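Side-chain contacts in manganese-binding protein (Chlamydia trachomatis, PDB 6NSI), which binds iron(II), manganese and nickel ions, with a preference for ferrous iron, and delivers them to the membrane permease of an ABC transporter for import: residues Asp91-Glu96 / Gly188-Arg193; Asp147-Arg152 / Asn273-Thr278; Tyr173-Tyr178 / Ser192-Pro197. One frame throughout, in Å; residues are numbered along the deposited sequence.

Interaction 1 (Asp91-Glu96 / Gly188-Arg193)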
loop_
_atom_site.group_PDB
_atom_site.type_symbol
_atom_site.label_atom_id
_atom_site.label_comp_id
_atom_site.label_asym_id
_atom_site.label_seq_id
_atom_site.Cartn_x
_atom_site.Cartn_y
_atom_site.Cartn_z
ATOM N N ASP A 91 -12.995 -6.542 -1.710
ATOM C CA ASP A 91 -14.020 -5.514 -1.621
ATOM C C ASP A 91 -13.324 -4.159 -1.612
ATOM O O ASP A 91 -12.559 -3.863 -0.691
ATOM C CB ASP A 91 -14.873 -5.700 -0.365
ATOM C CG ASP A 91 -15.690 -6.996 -0.392
ATOM O OD1 ASP A 91 -16.050 -7.462 -1.501
ATOM O OD2 ASP A 91 -15.966 -7.545 0.697
ATOM N N LEU A 92 -13.578 -3.361 -2.645
ATOM C CA LEU A 92 -13.007 -2.023 -2.754
ATOM C C LEU A 92 -13.421 -1.143 -1.581
ATOM O O LEU A 92 -14.594 -1.099 -1.207
ATOM C CB LEU A 92 -13.464 -1.376 -4.061
ATOM C CG LEU A 92 -12.856 -0.043 -4.483
ATOM C CD1 LEU A 92 -11.356 -0.183 -4.595
ATOM C CD2 LEU A 92 -13.447 0.401 -5.819
ATOM N N LEU A 93 -12.461 -0.429 -1.010
ATOM C CA LEU A 93 -12.777 0.621 -0.057
ATOM C C LEU A 93 -12.770 1.961 -0.772
ATOM O O LEU A 93 -12.163 2.120 -1.834
ATOM C CB LEU A 93 -11.787 0.632 1.110
ATOM C CG LEU A 93 -11.776 -0.677 1.900
ATOM C CD1 LEU A 93 -10.662 -0.697 2.941
ATOM C CD2 LEU A 93 -13.139 -0.920 2.535
ATOM N N SER A 94 -13.461 2.932 -0.182
ATOM C CA SER A 94 -13.529 4.274 -0.753
ATOM C C SER A 94 -13.531 5.309 0.367
ATOM O O SER A 94 -13.558 4.976 1.556
ATOM C CB SER A 94 -14.766 4.439 -1.648
ATOM O OG SER A 94 -15.856 3.700 -1.139
ATOM N N GLU A 95 -13.486 6.580 -0.025
ATOM C CA GLU A 95 -13.530 7.690 0.920
ATOM C C GLU A 95 -14.137 8.864 0.175
ATOM O O GLU A 95 -13.595 9.278 -0.856
ATOM C CB GLU A 95 -12.131 8.040 1.452
ATOM C CG GLU A 95 -12.090 8.953 2.686
ATOM C CD GLU A 95 -10.709 9.618 2.898
ATOM O OE1 GLU A 95 -10.207 10.279 1.951
ATOM O OE2 GLU A 95 -10.123 9.470 4.003
ATOM N N GLU A 96 -15.272 9.361 0.672
ATOM C CA GLU A 96 -15.988 10.482 0.073
ATOM C C GLU A 96 -16.060 10.385 -1.447
ATOM O O GLU A 96 -15.877 11.386 -2.146
ATOM C CB GLU A 96 -15.339 11.809 0.485
ATOM C CG GLU A 96 -15.450 12.132 1.981
ATOM C CD GLU A 96 -16.882 12.384 2.428
ATOM O OE1 GLU A 96 -17.735 12.700 1.566
ATOM O OE2 GLU A 96 -17.156 12.260 3.644
ATOM N N GLY A 188 -18.798 -3.169 9.373
ATOM C CA GLY A 188 -18.160 -1.933 8.983
ATOM C C GLY A 188 -17.626 -1.108 10.138
ATOM O O GLY A 188 -17.018 -0.048 9.899
ATOM N N GLU A 189 -17.815 -1.557 11.383
ATOM C CA GLU A 189 -17.241 -0.819 12.502
ATOM C C GLU A 189 -15.731 -0.991 12.612
ATOM O O GLU A 189 -15.134 -0.425 13.530
ATOM C CB GLU A 189 -17.931 -1.226 13.806
ATOM C CG GLU A 189 -19.201 -0.406 14.049
ATOM C CD GLU A 189 -20.181 -1.071 14.996
ATOM O OE1 GLU A 189 -19.791 -2.036 15.704
ATOM O OE2 GLU A 189 -21.353 -0.623 15.020
ATOM N N TRP A 190 -15.115 -1.767 11.713
ATOM C CA TRP A 190 -13.665 -1.788 11.607
ATOM C C TRP A 190 -13.108 -0.391 11.364
ATOM O O TRP A 190 -11.995 -0.084 11.801
ATOM C CB TRP A 190 -13.239 -2.732 10.478
ATOM C CG TRP A 190 -13.574 -2.242 9.095
ATOM C CD1 TRP A 190 -14.667 -2.580 8.349
ATOM C CD2 TRP A 190 -12.811 -1.318 8.289
ATOM N NE1 TRP A 190 -14.630 -1.936 7.129
ATOM C CE2 TRP A 190 -13.502 -1.157 7.070
ATOM C CE3 TRP A 190 -11.608 -0.621 8.480
ATOM C CZ2 TRP A 190 -13.037 -0.319 6.048
ATOM C CZ3 TRP A 190 -11.149 0.217 7.458
ATOM C CH2 TRP A 190 -11.865 0.361 6.264
ATOM N N ARG A 191 -13.873 0.464 10.678
ATOM C CA ARG A 191 -13.419 1.816 10.355
ATOM C C ARG A 191 -13.125 2.642 11.600
ATOM O O ARG A 191 -12.329 3.580 11.532
ATOM C CB ARG A 191 -14.464 2.516 9.484
ATOM C CG ARG A 191 -14.488 2.049 8.044
ATOM C CD ARG A 191 -15.000 3.161 7.153
ATOM N NE ARG A 191 -14.500 3.095 5.783
ATOM C CZ ARG A 191 -15.131 2.470 4.789
ATOM N NH1 ARG A 191 -16.280 1.837 5.023
ATOM N NH2 ARG A 191 -14.610 2.470 3.561
ATOM N N SER A 192 -13.721 2.301 12.745
ATOM C CA SER A 192 -13.343 2.984 13.983
ATOM C C SER A 192 -11.867 2.783 14.334
ATOM O O SER A 192 -11.313 3.553 15.135
ATOM C CB SER A 192 -14.221 2.489 15.136
ATOM O OG SER A 192 -13.713 1.252 15.620
ATOM N N ARG A 193 -11.205 1.789 13.739
ATOM C CA ARG A 193 -9.854 1.408 14.147
ATOM C C ARG A 193 -8.719 2.152 13.435
ATOM O O ARG A 193 -7.548 1.907 13.757
ATOM C CB ARG A 193 -9.679 -0.103 13.965
ATOM C CG ARG A 193 -10.859 -0.896 14.549
ATOM C CD ARG A 193 -10.413 -2.250 15.055
ATOM N NE ARG A 193 -9.891 -2.000 16.377
ATOM C CZ ARG A 193 -10.469 -2.396 17.496
ATOM N NH1 ARG A 193 -11.565 -3.117 17.451
ATOM N NH2 ARG A 193 -9.923 -2.056 18.654
#

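Interaction 2 (Asp147-Arg152 / Asn273-Thr278)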
loop_
_atom_site.group_PDB
_atom_site.type_symbol
_atom_site.label_atom_id
_atom_site.label_comp_id
_atom_site.label_asym_id
_atom_site.label_seq_id
_atom_site.Cartn_x
_atom_site.Cartn_y
_atom_site.Cartn_z
ATOM N N ASP A 147 1.754 -13.280 5.113
ATOM C CA ASP A 147 0.429 -12.857 5.561
ATOM C C ASP A 147 0.047 -13.513 6.888
ATOM O O ASP A 147 -0.471 -12.844 7.792
ATOM C CB ASP A 147 -0.602 -13.169 4.469
ATOM C CG ASP A 147 -2.008 -12.801 4.874
ATOM O OD1 ASP A 147 -2.288 -11.589 5.053
ATOM O OD2 ASP A 147 -2.829 -13.724 5.040
ATOM N N ARG A 148 0.286 -14.823 7.018
ATOM C CA ARG A 148 0.039 -15.504 8.286
ATOM C C ARG A 148 0.870 -14.892 9.403
ATOM O O ARG A 148 0.369 -14.676 10.515
ATOM C CB ARG A 148 0.359 -17.004 8.161
ATOM C CG ARG A 148 -0.704 -17.840 7.462
ATOM C CD ARG A 148 -0.468 -19.356 7.641
ATOM N NE ARG A 148 0.834 -19.793 7.134
ATOM C CZ ARG A 148 1.104 -20.053 5.853
ATOM N NH1 ARG A 148 0.163 -19.916 4.922
ATOM N NH2 ARG A 148 2.326 -20.442 5.498
ATOM N N TRP A 149 2.158 -14.641 9.133
ATOM C CA TRP A 149 3.036 -14.025 10.123
ATOM C C TRP A 149 2.507 -12.665 10.570
ATOM O O TRP A 149 2.522 -12.346 11.764
ATOM C CB TRP A 149 4.449 -13.879 9.554
ATOM C CG TRP A 149 5.325 -12.985 10.394
ATOM C CD1 TRP A 149 5.969 -13.318 11.556
ATOM C CD2 TRP A 149 5.631 -11.604 10.149
ATOM N NE1 TRP A 149 6.671 -12.238 12.037
ATOM C CE2 TRP A 149 6.478 -11.171 11.196
ATOM C CE3 TRP A 149 5.278 -10.697 9.141
ATOM C CZ2 TRP A 149 6.974 -9.859 11.272
ATOM C CZ3 TRP A 149 5.777 -9.398 9.204
ATOM C CH2 TRP A 149 6.619 -8.990 10.267
ATOM N N ALA A 150 2.049 -11.847 9.619
ATOM C CA ALA A 150 1.520 -10.522 9.961
ATOM C C ALA A 150 0.273 -10.643 10.828
ATOM O O ALA A 150 0.160 -9.993 11.876
ATOM C CB ALA A 150 1.215 -9.732 8.684
ATOM N N ALA A 151 -0.670 -11.497 10.408
ATOM C CA ALA A 151 -1.915 -11.643 11.148
ATOM C C ALA A 151 -1.645 -12.125 12.564
ATOM O O ALA A 151 -2.238 -11.623 13.523
ATOM C CB ALA A 151 -2.846 -12.602 10.409
ATOM N N ARG A 152 -0.717 -13.073 12.716
ATOM C CA ARG A 152 -0.391 -13.586 14.040
ATOM C C ARG A 152 0.287 -12.523 14.895
ATOM O O ARG A 152 -0.063 -12.352 16.073
ATOM C CB ARG A 152 0.490 -14.835 13.918
ATOM C CG ARG A 152 -0.280 -16.118 13.567
ATOM C CD ARG A 152 0.595 -17.144 12.822
ATOM N NE ARG A 152 2.025 -16.883 13.024
ATOM C CZ ARG A 152 2.984 -17.092 12.115
ATOM N NH1 ARG A 152 2.689 -17.573 10.909
ATOM N NH2 ARG A 152 4.251 -16.807 12.415
ATOM N N ASN A 273 6.800 -2.420 8.515
ATOM C CA ASN A 273 5.547 -1.798 8.931
ATOM C C ASN A 273 4.857 -2.634 9.999
ATOM O O ASN A 273 4.348 -2.096 10.988
ATOM C CB ASN A 273 4.623 -1.616 7.730
ATOM C CG ASN A 273 4.974 -0.388 6.893
ATOM O OD1 ASN A 273 5.729 0.493 7.322
ATOM N ND2 ASN A 273 4.410 -0.320 5.701
ATOM N N VAL A 274 4.825 -3.957 9.808
ATOM C CA VAL A 274 4.146 -4.821 10.770
ATOM C C VAL A 274 4.889 -4.821 12.100
ATOM O O VAL A 274 4.270 -4.740 13.167
ATOM C CB VAL A 274 3.992 -6.243 10.191
ATOM C CG1 VAL A 274 3.550 -7.227 11.284
ATOM C CG2 VAL A 274 2.984 -6.229 9.037
ATOM N N ARG A 275 6.223 -4.916 12.060
ATOM C CA ARG A 275 7.019 -4.861 13.284
ATOM C C ARG A 275 6.785 -3.551 14.027
ATOM O O ARG A 275 6.529 -3.548 15.234
ATOM C CB ARG A 275 8.506 -5.013 12.951
ATOM C CG ARG A 275 8.943 -6.440 12.660
ATOM C CD ARG A 275 10.434 -6.531 12.256
ATOM N NE ARG A 275 10.628 -7.521 11.197
ATOM C CZ ARG A 275 10.866 -8.814 11.418
ATOM N NH1 ARG A 275 10.956 -9.268 12.669
ATOM N NH2 ARG A 275 11.018 -9.658 10.394
ATOM N N THR A 276 6.880 -2.428 13.306
ATOM C CA THR A 276 6.673 -1.114 13.904
ATOM C C THR A 276 5.289 -1.001 14.545
ATOM O O THR A 276 5.163 -0.631 15.716
ATOM C CB THR A 276 6.891 -0.038 12.837
ATOM O OG1 THR A 276 8.230 -0.165 12.336
ATOM C CG2 THR A 276 6.696 1.398 13.416
ATOM N N ILE A 277 4.238 -1.353 13.806
ATOM C CA ILE A 277 2.893 -1.201 14.361
ATOM C C ILE A 277 2.686 -2.149 15.542
ATOM O O ILE A 277 2.144 -1.753 16.583
ATOM C CB ILE A 277 1.852 -1.405 13.245
ATOM C CG1 ILE A 277 1.963 -0.236 12.252
ATOM C CG2 ILE A 277 0.405 -1.563 13.821
ATOM C CD1 ILE A 277 1.023 -0.329 11.099
ATOM N N THR A 278 3.134 -3.402 15.419
ATOM C CA THR A 278 2.950 -4.366 16.509
ATOM C C THR A 278 3.658 -3.903 17.779
ATOM O O THR A 278 3.065 -3.892 18.867
ATOM C CB THR A 278 3.455 -5.756 16.088
ATOM O OG1 THR A 278 2.773 -6.178 14.903
ATOM C CG2 THR A 278 3.193 -6.801 17.185
#

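Interaction 3 (Tyr173-Tyr178 / Ser192-Pro197)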
loop_
_atom_site.group_PDB
_atom_site.type_symbol
_atom_site.label_atom_id
_atom_site.label_comp_id
_atom_site.label_asym_id
_atom_site.label_seq_id
_atom_site.Cartn_x
_atom_site.Cartn_y
_atom_site.Cartn_z
ATOM N N TYR A 173 -7.016 -0.837 4.256
ATOM C CA TYR A 173 -7.065 -2.277 3.980
ATOM C C TYR A 173 -6.331 -3.070 5.056
ATOM O O TYR A 173 -6.821 -4.104 5.529
ATOM C CB TYR A 173 -6.472 -2.575 2.603
ATOM C CG TYR A 173 -7.306 -2.015 1.479
ATOM C CD1 TYR A 173 -6.987 -0.790 0.898
ATOM C CD2 TYR A 173 -8.409 -2.705 1.003
ATOM C CE1 TYR A 173 -7.743 -0.272 -0.135
ATOM C CE2 TYR A 173 -9.180 -2.194 -0.018
ATOM C CZ TYR A 173 -8.846 -0.982 -0.592
ATOM O OH TYR A 173 -9.612 -0.472 -1.618
ATOM N N PHE A 174 -5.128 -2.614 5.411
ATOM C CA PHE A 174 -4.356 -3.179 6.509
ATOM C C PHE A 174 -5.201 -3.297 7.773
ATOM O O PHE A 174 -5.229 -4.345 8.437
ATOM C CB PHE A 174 -3.134 -2.261 6.728
ATOM C CG PHE A 174 -2.189 -2.706 7.808
ATOM C CD1 PHE A 174 -2.407 -2.349 9.146
ATOM C CD2 PHE A 174 -1.050 -3.427 7.481
ATOM C CE1 PHE A 174 -1.531 -2.743 10.127
ATOM C CE2 PHE A 174 -0.161 -3.830 8.458
ATOM C CZ PHE A 174 -0.394 -3.477 9.787
ATOM N N THR A 175 -5.883 -2.208 8.130
ATOM C CA THR A 175 -6.644 -2.149 9.372
ATOM C C THR A 175 -7.829 -3.109 9.341
ATOM O O THR A 175 -8.120 -3.787 10.334
ATOM C CB THR A 175 -7.140 -0.718 9.584
ATOM O OG1 THR A 175 -6.015 0.178 9.750
ATOM C CG2 THR A 175 -8.084 -0.652 10.787
ATOM N N ARG A 176 -8.545 -3.136 8.218
ATOM C CA ARG A 176 -9.695 -4.024 8.065
ATOM C C ARG A 176 -9.279 -5.495 8.158
ATOM O O ARG A 176 -9.969 -6.306 8.791
ATOM C CB ARG A 176 -10.386 -3.724 6.725
ATOM C CG ARG A 176 -11.787 -4.354 6.547
ATOM C CD ARG A 176 -12.350 -4.120 5.121
ATOM N NE ARG A 176 -11.489 -4.698 4.083
ATOM C CZ ARG A 176 -11.764 -4.713 2.769
ATOM N NH1 ARG A 176 -12.891 -4.166 2.305
ATOM N NH2 ARG A 176 -10.910 -5.282 1.909
ATOM N N ARG A 177 -8.143 -5.858 7.547
ATOM C CA ARG A 177 -7.692 -7.246 7.583
ATOM C C ARG A 177 -7.105 -7.629 8.938
ATOM O O ARG A 177 -7.498 -8.644 9.520
ATOM C CB ARG A 177 -6.654 -7.521 6.488
ATOM C CG ARG A 177 -6.117 -8.982 6.595
ATOM C CD ARG A 177 -5.578 -9.520 5.292
ATOM N NE ARG A 177 -5.265 -10.954 5.320
ATOM C CZ ARG A 177 -6.129 -11.922 4.989
ATOM N NH1 ARG A 177 -7.376 -11.621 4.628
ATOM N NH2 ARG A 177 -5.756 -13.203 5.011
ATOM N N TYR A 178 -6.145 -6.847 9.444
ATOM C CA TYR A 178 -5.269 -7.304 10.521
ATOM C C TYR A 178 -5.626 -6.771 11.893
ATOM O O TYR A 178 -5.159 -7.328 12.891
ATOM C CB TYR A 178 -3.814 -6.893 10.258
ATOM C CG TYR A 178 -3.232 -7.483 9.004
ATOM C CD1 TYR A 178 -3.099 -8.863 8.857
ATOM C CD2 TYR A 178 -2.828 -6.657 7.961
ATOM C CE1 TYR A 178 -2.570 -9.407 7.698
ATOM C CE2 TYR A 178 -2.295 -7.179 6.807
ATOM C CZ TYR A 178 -2.158 -8.556 6.676
ATOM O OH TYR A 178 -1.627 -9.065 5.504
ATOM N N SER A 192 -13.721 2.301 12.745
ATOM C CA SER A 192 -13.343 2.984 13.983
ATOM C C SER A 192 -11.867 2.783 14.334
ATOM O O SER A 192 -11.313 3.553 15.135
ATOM C CB SER A 192 -14.221 2.489 15.136
ATOM O OG SER A 192 -13.713 1.252 15.620
ATOM N N ARG A 193 -11.205 1.789 13.739
ATOM C CA ARG A 193 -9.854 1.408 14.147
ATOM C C ARG A 193 -8.719 2.152 13.435
ATOM O O ARG A 193 -7.548 1.907 13.757
ATOM C CB ARG A 193 -9.679 -0.103 13.965
ATOM C CG ARG A 193 -10.859 -0.896 14.549
ATOM C CD ARG A 193 -10.413 -2.250 15.055
ATOM N NE ARG A 193 -9.891 -2.000 16.377
ATOM C CZ ARG A 193 -10.469 -2.396 17.496
ATOM N NH1 ARG A 193 -11.565 -3.117 17.451
ATOM N NH2 ARG A 193 -9.923 -2.056 18.654
ATOM N N CYS A 194 -8.999 3.051 12.494
ATOM C CA CYS A 194 -7.918 3.843 11.912
ATOM C C CYS A 194 -8.410 5.261 11.631
ATOM O O CYS A 194 -9.596 5.486 11.363
ATOM C CB CYS A 194 -7.361 3.187 10.623
ATOM S SG CYS A 194 -8.579 2.926 9.268
ATOM N N ILE A 195 -7.487 6.221 11.687
ATOM C CA ILE A 195 -7.807 7.624 11.392
ATOM C C ILE A 195 -6.526 8.329 10.962
ATOM O O ILE A 195 -5.415 7.895 11.284
ATOM C CB ILE A 195 -8.454 8.350 12.605
ATOM C CG1 ILE A 195 -9.237 9.588 12.131
ATOM C CG2 ILE A 195 -7.387 8.769 13.607
ATOM C CD1 ILE A 195 -10.097 10.224 13.199
ATOM N N SER A 196 -6.680 9.435 10.229
ATOM C CA SER A 196 -5.547 10.217 9.759
ATOM C C SER A 196 -6.058 11.604 9.424
ATOM O O SER A 196 -7.215 11.747 9.002
ATOM C CB SER A 196 -4.874 9.566 8.531
ATOM O OG SER A 196 -5.770 9.423 7.447
ATOM N N PRO A 197 -5.257 12.648 9.640
ATOM C CA PRO A 197 -5.732 14.011 9.323
ATOM C C PRO A 197 -5.835 14.254 7.829
ATOM O O PRO A 197 -6.678 15.040 7.384
ATOM C CB PRO A 197 -4.685 14.914 9.986
ATOM C CG PRO A 197 -3.433 14.095 10.036
ATOM C CD PRO A 197 -3.871 12.622 10.147
#

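Interaction 1 (Asp91-Glu96 / Gly188-Arg193)
Two flat groups of Gly188-Arg193, the Trp190 indole and the Arg191 guanidinium, receive Leu93 and Ser94. One face of the indole is covered by its own neighbour: Arg191 CG stands 3.3 Å above the Trp190 ring plane, nearer the ring's margin than its middle. The Arg191 guanidinium in turn has Trp190 CZ2 3.7 Å from its plane, over the centre. Ser94 N lies at the guanidinium edge, in its plane.

Leu93 meets the benzo end of the indole with both methyls. CD2 of Leu93 is 3.6 Å from Trp190 CZ2, and CD1 of Leu93 is 3.7 Å from Trp190 CH2. Leu93 and the indole point at each other, and the methyls approach the ring obliquely. Trp190 has its CG between the backbone N and the carbonyl carbon (chi1 69°), which folds the indole back beneath the Arg191 chain.

Arg191 is extended from CG to NE and runs antiparallel alongside Leu93. Its NH2 ends 3.8 Å from Leu93 CD2. The same NH2 is 3.4 Å from Ser94 O. The contact therefore grades from a buried apolar pair, Leu93 and Trp190, to the exposed Arg191 and Ser94.

The Leu93 side chain is about 8 Å from that of His102, an iron ligand, and about 12 Å from the bound iron(III). The contact is thus near the metal site without forming part of it. Strand 94-95 pairs antiparallel with strand 98-99, and the 3-10 turn 189-193 links helix 182-187 to strand 194-195. Helix 172-178 borders both segments: its Arg176 touches Leu93 and Trp190, and its Tyr173 OH is hydrogen-bonded to Leu93 N.

Interaction 2 (Asp147-Arg152 / Asn273-Thr278)
The long helix 129-154, which as in related solute-binding proteins probably spans both lobes, meets helix 266-280 of the C-terminal lobe through Trp149, Ala150, Val274 and Arg275. The axes of the segments 147-152 and 273-278 approach to 10.4 Å and run nearly parallel, 9° apart.

Val274 sits between two partners. Its CG1 is 3.7 Å from Trp149 CH2, at the far end of the indole. Its other methyl, CG2, is 3.9 Å from Ala150 CB. Trp149 carries its CG opposite the backbone N (chi1 167°), and this sends the ring across the gap to the second helix. The indole N-H is used elsewhere: NE1 donates to Leu286 O, near the C-terminus, which ties the ring down.

Arg275 bends at chi3 and turns one face of its guanidinium to Trp149 CZ2, which lies 4.0 Å from Arg275 CZ. The ring itself is met obliquely. The two planes are 42° apart, which rules out a flat stack.

Thr278 turns back onto its own helix. Its OG1 donates to Val274 O at 2.7 Å, from the face of the carbonyl opposite to Thr278 N. One oxygen thus takes two bonds.

Phe174 of helix 172-178 also touches Val274. The contact lies away from the metal site. It packs helix 266-280 on a long interlobe helix, the backbone helix characteristic of family 9 solute-binding proteins.

Interaction 3 (Tyr173-Tyr178 / Ser192-Pro197)
Thr175 turns OG1 and CG2 toward Cys194 and Arg193 by its first torsion (chi1 -64°), with OG1 beside its backbone N and CG2 opposite it. Cys194 has SG between its backbone N and carbonyl carbon (chi1 59°). This leaves SG alongside Thr175, 3.8 Å from its OG1.

The side chain of Thr175 leaves its helix toward 192-197. OG1 of Thr175 is 3.4 Å from Cys194 CB. The threonine CB also lies 3.9 Å from Cys194 SG. The methyl does the rest: Thr175 CG2 is 3.6 Å from Arg193 CB and 3.9 Å from Cys194 SG. No hydrogen bond joins the segments. The hydroxyl instead bonds to Phe171 O, one turn back in the chain, and this fixes the rotation of the side chain.

Of the Arg193 side chain, CB makes the contact, with the backbone C just behind it. Beyond CB the chain bends at chi2 and chi3 and leads away. NE reaches Arg162 O, NH1 makes a salt bridge with Glu184, and Tyr163 forms a cation-pi contact with the guanidinium. The buried polar end is therefore satisfied outside this contact.

The contact is small: Thr175 meets CB and SG of Cys194 and the CB end of Arg193. The Cys194 side chain is about 11 Å from that of His168, an iron ligand, and about 13 Å from the iron(III) itself.

Strand 194-195 pairs in parallel with strand 164-165, through backbone bonds of Ile195 to Leu164 and Thr166. The connection between them holds helices 172-178 and 182-187, and the former packs on strand 194-195 through Thr175. Two parallel strands joined through helices in this way make a beta-alpha-beta crossover, here with two helices in the connection.

Interactions 2 and 3 are buried, while interaction 1 runs from a buried leucine-tryptophan pair to an exposed arginine. Interactions 1 and 3 share Ser192 and Arg193 and touch through helix 172-178: Arg176 NH1 is 3.0 Å from Asp91 O, a probable hydrogen bond. That helix also meets interaction 2, where Asp147 OD2 forms a salt bridge with Arg177 NH2 at 3.0 Å and Asp147 OD1 probably bonds Tyr178 OH. Helix 172-178 therefore joins all three. In interactions 1 and 2 an exposed arginine lies against a buried tryptophan; interaction 3 has no such pair. Interactions 1 and 3 lie nearer the iron, and interaction 2 lies away from it.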